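Local coordinates for protein UlvanLyase-PL25 (PDB 5UAS) that degrades ulvan, the sulfated cell-wall polysaccharide of green seaweeds, as a polysaccharide lyase of family PL25 with a beta-propeller fold, at residues G117-Q122 with F161-Q166; L130-H135 with H184-V189. One frame throughout, in Å; residues are numbered along the deposited sequence.

Contact 1 of 2, residues G117-Q122 with F161-Q166; sequences GGHGGQ and FGTYNQ. With BDP (beta-D-glucopyranuronic acid), chain C; 83Y (3-O-sulfo-alpha-L-rhamnopyranose), chain B.
The carbonyl oxygen of G162 accepts the backbone N-H of G120 (3.0 Å, G120 N to G162 O) and also meets a C-H of G118, 3.3 Å from G118 CA. The N-H comes from above the carbonyl plane, 57° out of it. A side chain on G118 would run into that oxygen and one on G121 into F161 CD1; glycines let the backbones come this close. The edge of the F161 ring faces G120 O, 3.4 Å from CD1, a buried oxygen with no hydrogen-bond partner in the model. H119 CG lies anti to its own N (chi1 -163°), which sends the ring past T163 OG1 to the glucuronate, where NE2 donates to BDP O6B at 2.8 Å and 162°. D97 accepts from the other ring nitrogen, ND1. With an alanine in place of H119, that carboxylate oxygen would probably lose this donor and D97 one of the two histidines it holds. Y164, assigned as the proton acceptor, brings its OH within 3.2 Å of BDP O6A. T163 OG1 is held by G182 O and R180 of strand 175-180, and the loop following strand 112-116 thus meets the chain entering strand 165-169 of the next propeller sheet.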
# COMPACT_ATOMS: atom_id res chain seq x y z
N GLY A 117 10.91 3.47 6.50
CA GLY A 117 11.38 4.52 7.38
C GLY A 117 11.10 5.95 6.94
O GLY A 117 11.33 6.89 7.73
N GLY A 118 10.58 6.16 5.73
CA GLY A 118 10.44 7.52 5.21
C GLY A 118 9.06 8.11 5.47
O GLY A 118 8.03 7.43 5.33
N HIS A 119 9.07 9.36 5.89
CA HIS A 119 7.88 10.22 5.87
C HIS A 119 8.30 11.59 5.35
O HIS A 119 7.93 12.64 5.89
CB HIS A 119 7.22 10.31 7.25
CG HIS A 119 5.81 10.82 7.19
ND1 HIS A 119 5.02 10.95 8.31
CD2 HIS A 119 5.04 11.21 6.14
CE1 HIS A 119 3.84 11.42 7.96
NE2 HIS A 119 3.82 11.58 6.65
N GLY A 120 9.10 11.56 4.30
CA GLY A 120 9.38 12.73 3.47
C GLY A 120 10.71 13.38 3.77
O GLY A 120 11.00 14.43 3.20
N GLY A 121 11.51 12.82 4.69
CA GLY A 121 12.81 13.39 5.02
C GLY A 121 12.66 14.63 5.88
O GLY A 121 11.58 14.95 6.39
N GLN A 122 13.76 15.36 6.02
CA GLN A 122 13.80 16.58 6.80
C GLN A 122 14.95 17.43 6.27
O GLN A 122 15.73 16.98 5.42
CB GLN A 122 13.96 16.30 8.31
CG GLN A 122 15.20 15.46 8.69
CD GLN A 122 14.85 13.98 9.01
OE1 GLN A 122 13.96 13.71 9.84
NE2 GLN A 122 15.56 13.03 8.38
N PHE A 161 14.02 11.71 0.59
CA PHE A 161 12.74 12.41 0.55
C PHE A 161 11.72 11.47 -0.07
O PHE A 161 11.46 11.50 -1.27
CB PHE A 161 12.86 13.72 -0.24
CG PHE A 161 13.94 14.61 0.27
CD1 PHE A 161 13.86 15.15 1.53
CD2 PHE A 161 15.07 14.87 -0.51
CE1 PHE A 161 14.87 15.97 2.01
CE2 PHE A 161 16.09 15.69 -0.04
CZ PHE A 161 16.00 16.24 1.22
N GLY A 162 11.16 10.61 0.76
CA GLY A 162 10.24 9.60 0.28
C GLY A 162 9.18 9.23 1.31
O GLY A 162 9.46 9.21 2.52
N THR A 163 7.98 8.96 0.82
CA THR A 163 6.90 8.32 1.55
C THR A 163 6.21 7.37 0.58
O THR A 163 6.07 7.67 -0.61
CB THR A 163 5.83 9.31 2.10
OG1 THR A 163 6.43 10.48 2.66
CG2 THR A 163 5.01 8.64 3.20
N TYR A 164 5.74 6.23 1.12
CA TYR A 164 4.88 5.26 0.42
C TYR A 164 5.60 4.45 -0.63
O TYR A 164 5.23 4.48 -1.82
CB TYR A 164 3.65 5.95 -0.20
CG TYR A 164 2.85 6.73 0.83
CD1 TYR A 164 2.33 6.09 1.94
CD2 TYR A 164 2.69 8.11 0.72
CE1 TYR A 164 1.59 6.80 2.90
CE2 TYR A 164 1.98 8.83 1.68
CZ TYR A 164 1.42 8.15 2.77
OH TYR A 164 0.72 8.85 3.74
N ASN A 165 6.59 3.68 -0.19
CA ASN A 165 7.35 2.80 -1.08
C ASN A 165 6.51 1.72 -1.71
O ASN A 165 5.83 0.95 -1.01
CB ASN A 165 8.48 2.16 -0.29
CG ASN A 165 9.44 3.17 0.23
OD1 ASN A 165 9.96 3.99 -0.53
ND2 ASN A 165 9.67 3.14 1.52
N GLN A 166 6.63 1.58 -3.03
CA GLN A 166 5.96 0.50 -3.74
C GLN A 166 6.97 -0.04 -4.73
O GLN A 166 7.42 0.71 -5.60
CB GLN A 166 4.69 1.00 -4.41
CG GLN A 166 3.84 1.76 -3.38
CD GLN A 166 2.62 2.42 -3.99
OE1 GLN A 166 1.87 1.81 -4.73
NE2 GLN A 166 2.37 3.65 -3.60
C1 BDP C . 0.15 12.70 7.79
C2 BDP C . -1.36 12.41 7.94
C3 BDP C . -1.87 12.08 6.57
C4 BDP C . -1.13 10.95 5.95
C5 BDP C . 0.32 11.23 5.92
C6 BDP C . 0.91 11.96 4.67
O2 BDP C . -1.55 11.34 8.86
O3 BDP C . -1.96 13.23 5.72
O4 BDP C . -1.40 9.59 6.36
O5 BDP C . 0.89 11.64 7.12
O6A BDP C . 0.29 12.00 3.60
O6B BDP C . 2.04 12.47 4.74
C1 83Y B . 1.83 17.78 8.01
C2 83Y B . 0.73 17.19 8.88
C3 83Y B . 0.01 16.08 8.14
C4 83Y B . 1.01 14.99 7.76
C5 83Y B . 2.07 15.66 6.88
C6 83Y B . 3.15 14.70 6.41
O1 83Y B . 1.26 18.44 6.87
O1S 83Y B . -3.47 15.08 9.27
O2 83Y B . 1.28 16.69 10.10
O2S 83Y B . -2.85 17.31 8.54
O3 83Y B . -1.08 15.59 8.92
O3S 83Y B . -2.68 15.44 7.02
O5 83Y B . 2.71 16.73 7.59
S 83Y B . -2.52 15.87 8.43
O4 83Y B . 0.34 13.93 7.06

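Contact 2 of 2, residues L130-H135 with H184-V189; sequences LGNTHH and HRSDWV. With ZN (zinc ion), chain E; 83Y (3-O-sulfo-alpha-L-rhamnopyranose), chain B; BDP (beta-D-glucopyranuronic acid), chain C; EDO (1,2-ethanediol), chain I.
N132 leans across R185, its CB 4.2 Å from R185 O and its CG against R185 CB. With CG between the backbone N and the carbonyl carbon (chi1 70°), the amide lies over the backbone of R185. At the tip, OD1, which also lies 3.2 Å from S186 OG, accepts R185 N at 2.9 Å, the donor standing 52° out of the amide carbonyl plane. ND2 donates to a water that also takes the N-H of H184 and is weakly linked to the sulfated rhamnose. R185 is the centre of an inverse gamma turn, which its bond to OD1 ties to the loop between strands 112-116 and 139-143 of the neighbouring propeller sheet. H184, first in the turn, joins zinc to substrate: ND1 binds the metal, beside H240, C242 and H254, while NE2 donates to 83Y O4 at 2.9 Å and weakly to BDP O3. One face of the H134 ring lies under 83Y O5, and H135 backs the other. At the turn's end, S186 OG receives N132 N and is tied to A183 O, D187 N donates from almost on the extension of the L130 C=O bond (178°), and L130 CD1 rests 4.0 Å from V189 CG1.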
# COMPACT_ATOMS: atom_id res chain seq x y z
N LEU A 130 11.89 18.24 -5.31
CA LEU A 130 10.62 17.83 -5.91
C LEU A 130 9.48 17.83 -4.92
O LEU A 130 8.42 17.26 -5.20
CB LEU A 130 10.75 16.46 -6.57
CG LEU A 130 11.60 16.41 -7.84
CD1 LEU A 130 11.78 14.98 -8.32
CD2 LEU A 130 11.04 17.34 -8.96
N GLY A 131 9.65 18.47 -3.77
CA GLY A 131 8.54 18.56 -2.84
C GLY A 131 8.99 19.16 -1.52
O GLY A 131 10.07 19.76 -1.43
N ASN A 132 8.14 18.97 -0.51
CA ASN A 132 8.41 19.45 0.85
C ASN A 132 8.83 18.26 1.71
O ASN A 132 8.97 17.14 1.22
CB ASN A 132 7.18 20.18 1.42
CG ASN A 132 6.00 19.23 1.74
OD1 ASN A 132 5.84 18.17 1.14
ND2 ASN A 132 5.15 19.65 2.69
N THR A 133 9.08 18.52 2.99
CA THR A 133 9.61 17.49 3.90
C THR A 133 8.74 17.41 5.14
O THR A 133 7.82 18.21 5.35
CB THR A 133 11.07 17.77 4.30
OG1 THR A 133 11.14 19.00 5.04
CG2 THR A 133 11.96 17.89 3.09
N HIS A 134 9.04 16.42 5.97
CA HIS A 134 8.36 16.32 7.25
C HIS A 134 9.35 15.74 8.24
O HIS A 134 10.12 16.49 8.84
CB HIS A 134 7.07 15.49 7.12
CG HIS A 134 6.27 15.43 8.40
ND1 HIS A 134 6.05 16.54 9.19
CD2 HIS A 134 5.67 14.40 9.03
CE1 HIS A 134 5.34 16.19 10.25
NE2 HIS A 134 5.09 14.90 10.17
N HIS A 135 9.38 14.42 8.41
CA HIS A 135 10.50 13.80 9.13
C HIS A 135 10.72 12.38 8.66
O HIS A 135 9.85 11.77 8.04
CB HIS A 135 10.32 13.81 10.66
CG HIS A 135 8.97 13.37 11.13
ND1 HIS A 135 8.19 14.15 11.97
CD2 HIS A 135 8.26 12.23 10.91
CE1 HIS A 135 7.07 13.51 12.24
NE2 HIS A 135 7.08 12.35 11.61
N HIS A 184 3.34 16.06 1.87
CA HIS A 184 2.16 16.24 1.02
C HIS A 184 2.48 16.98 -0.27
O HIS A 184 1.90 16.69 -1.33
CB HIS A 184 1.09 17.05 1.73
CG HIS A 184 0.36 16.29 2.79
ND1 HIS A 184 -0.89 16.66 3.22
CD2 HIS A 184 0.71 15.21 3.51
CE1 HIS A 184 -1.29 15.81 4.15
NE2 HIS A 184 -0.32 14.94 4.37
N ARG A 185 3.32 18.00 -0.20
CA ARG A 185 3.40 18.95 -1.29
C ARG A 185 4.59 18.59 -2.18
O ARG A 185 5.56 19.33 -2.32
CB ARG A 185 3.46 20.38 -0.76
CG ARG A 185 2.11 20.80 -0.20
CD ARG A 185 2.08 22.19 0.42
NE ARG A 185 0.70 22.50 0.78
CZ ARG A 185 0.24 23.73 1.00
NH1 ARG A 185 1.04 24.78 0.89
NH2 ARG A 185 -1.04 23.90 1.32
N SER A 186 4.44 17.45 -2.84
CA SER A 186 5.53 16.78 -3.53
C SER A 186 5.01 16.04 -4.76
O SER A 186 3.87 15.57 -4.78
CB SER A 186 6.24 15.76 -2.61
OG SER A 186 6.46 16.29 -1.32
N ASP A 187 5.88 15.93 -5.76
CA ASP A 187 5.60 15.04 -6.88
C ASP A 187 5.65 13.59 -6.45
O ASP A 187 6.32 13.23 -5.48
CB ASP A 187 6.62 15.23 -7.99
CG ASP A 187 6.50 16.58 -8.70
OD1 ASP A 187 5.75 17.48 -8.25
OD2 ASP A 187 7.19 16.71 -9.71
N TRP A 188 4.96 12.74 -7.20
CA TRP A 188 5.17 11.30 -7.13
C TRP A 188 6.13 10.89 -8.23
O TRP A 188 6.14 11.47 -9.32
CB TRP A 188 3.86 10.54 -7.25
CG TRP A 188 3.10 10.52 -5.96
CD1 TRP A 188 2.46 11.59 -5.37
CD2 TRP A 188 2.91 9.41 -5.08
NE1 TRP A 188 1.88 11.20 -4.20
CE2 TRP A 188 2.11 9.86 -4.00
CE3 TRP A 188 3.30 8.08 -5.12
CZ2 TRP A 188 1.73 9.03 -2.95
CZ3 TRP A 188 2.89 7.23 -4.06
CH2 TRP A 188 2.14 7.73 -2.99
N VAL A 189 7.00 9.95 -7.91
CA VAL A 189 8.13 9.63 -8.77
C VAL A 189 8.36 8.12 -8.76
O VAL A 189 7.85 7.38 -7.92
CB VAL A 189 9.44 10.33 -8.33
CG1 VAL A 189 9.25 11.86 -8.30
CG2 VAL A 189 9.89 9.81 -6.95
ZN ZN E . -2.09 18.22 2.63
C1 83Y B . 1.83 17.78 8.01
C2 83Y B . 0.73 17.19 8.88
C3 83Y B . 0.01 16.08 8.14
C4 83Y B . 1.01 14.99 7.76
C5 83Y B . 2.07 15.66 6.88
C6 83Y B . 3.15 14.70 6.41
O1 83Y B . 1.26 18.44 6.87
O1S 83Y B . -3.47 15.08 9.27
O2 83Y B . 1.28 16.69 10.10
O2S 83Y B . -2.85 17.31 8.54
O3 83Y B . -1.08 15.59 8.92
O3S 83Y B . -2.68 15.44 7.02
O5 83Y B . 2.71 16.73 7.59
S 83Y B . -2.52 15.87 8.43
O4 83Y B . 0.34 13.93 7.06
C1 BDP C . 0.15 12.70 7.79
C2 BDP C . -1.36 12.41 7.94
C3 BDP C . -1.87 12.08 6.57
C4 BDP C . -1.13 10.95 5.95
C5 BDP C . 0.32 11.23 5.92
C6 BDP C . 0.91 11.96 4.67
O2 BDP C . -1.55 11.34 8.86
O3 BDP C . -1.96 13.23 5.72
O4 BDP C . -1.40 9.59 6.36
O5 BDP C . 0.89 11.64 7.12
O6A BDP C . 0.29 12.00 3.60
O6B BDP C . 2.04 12.47 4.74
C1 EDO I . 8.51 20.01 -8.80
O1 EDO I . 7.12 19.96 -9.18
C2 EDO I . 9.01 21.45 -8.80
O2 EDO I . 8.26 22.21 -7.85
O HOH W 1 3.09 17.88 4.04

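Overall arrangement
Both contacts fasten the long loop between strands 112-116 and 139-143 to the following propeller sheet, contact 1 where strand 165-169 begins and contact 2 at the turn leading into strand 188-193. Contact 1 is buried and glycine-rich, with a single hydrogen bond between its segments; contact 2 lies farther from the centre of the chain, is partly exposed, and relies on several bonds, a bridging water and a small apolar pair. Their chemistry at the glycan differs as well: 117-122 with 161-166 addresses the glucuronate carboxylate, whereas 130-135 with 184-189 engages sugar oxygens beside zinc. The two parts of the loop also touch, through a probable hydrogen bond between G121 O and H134 N.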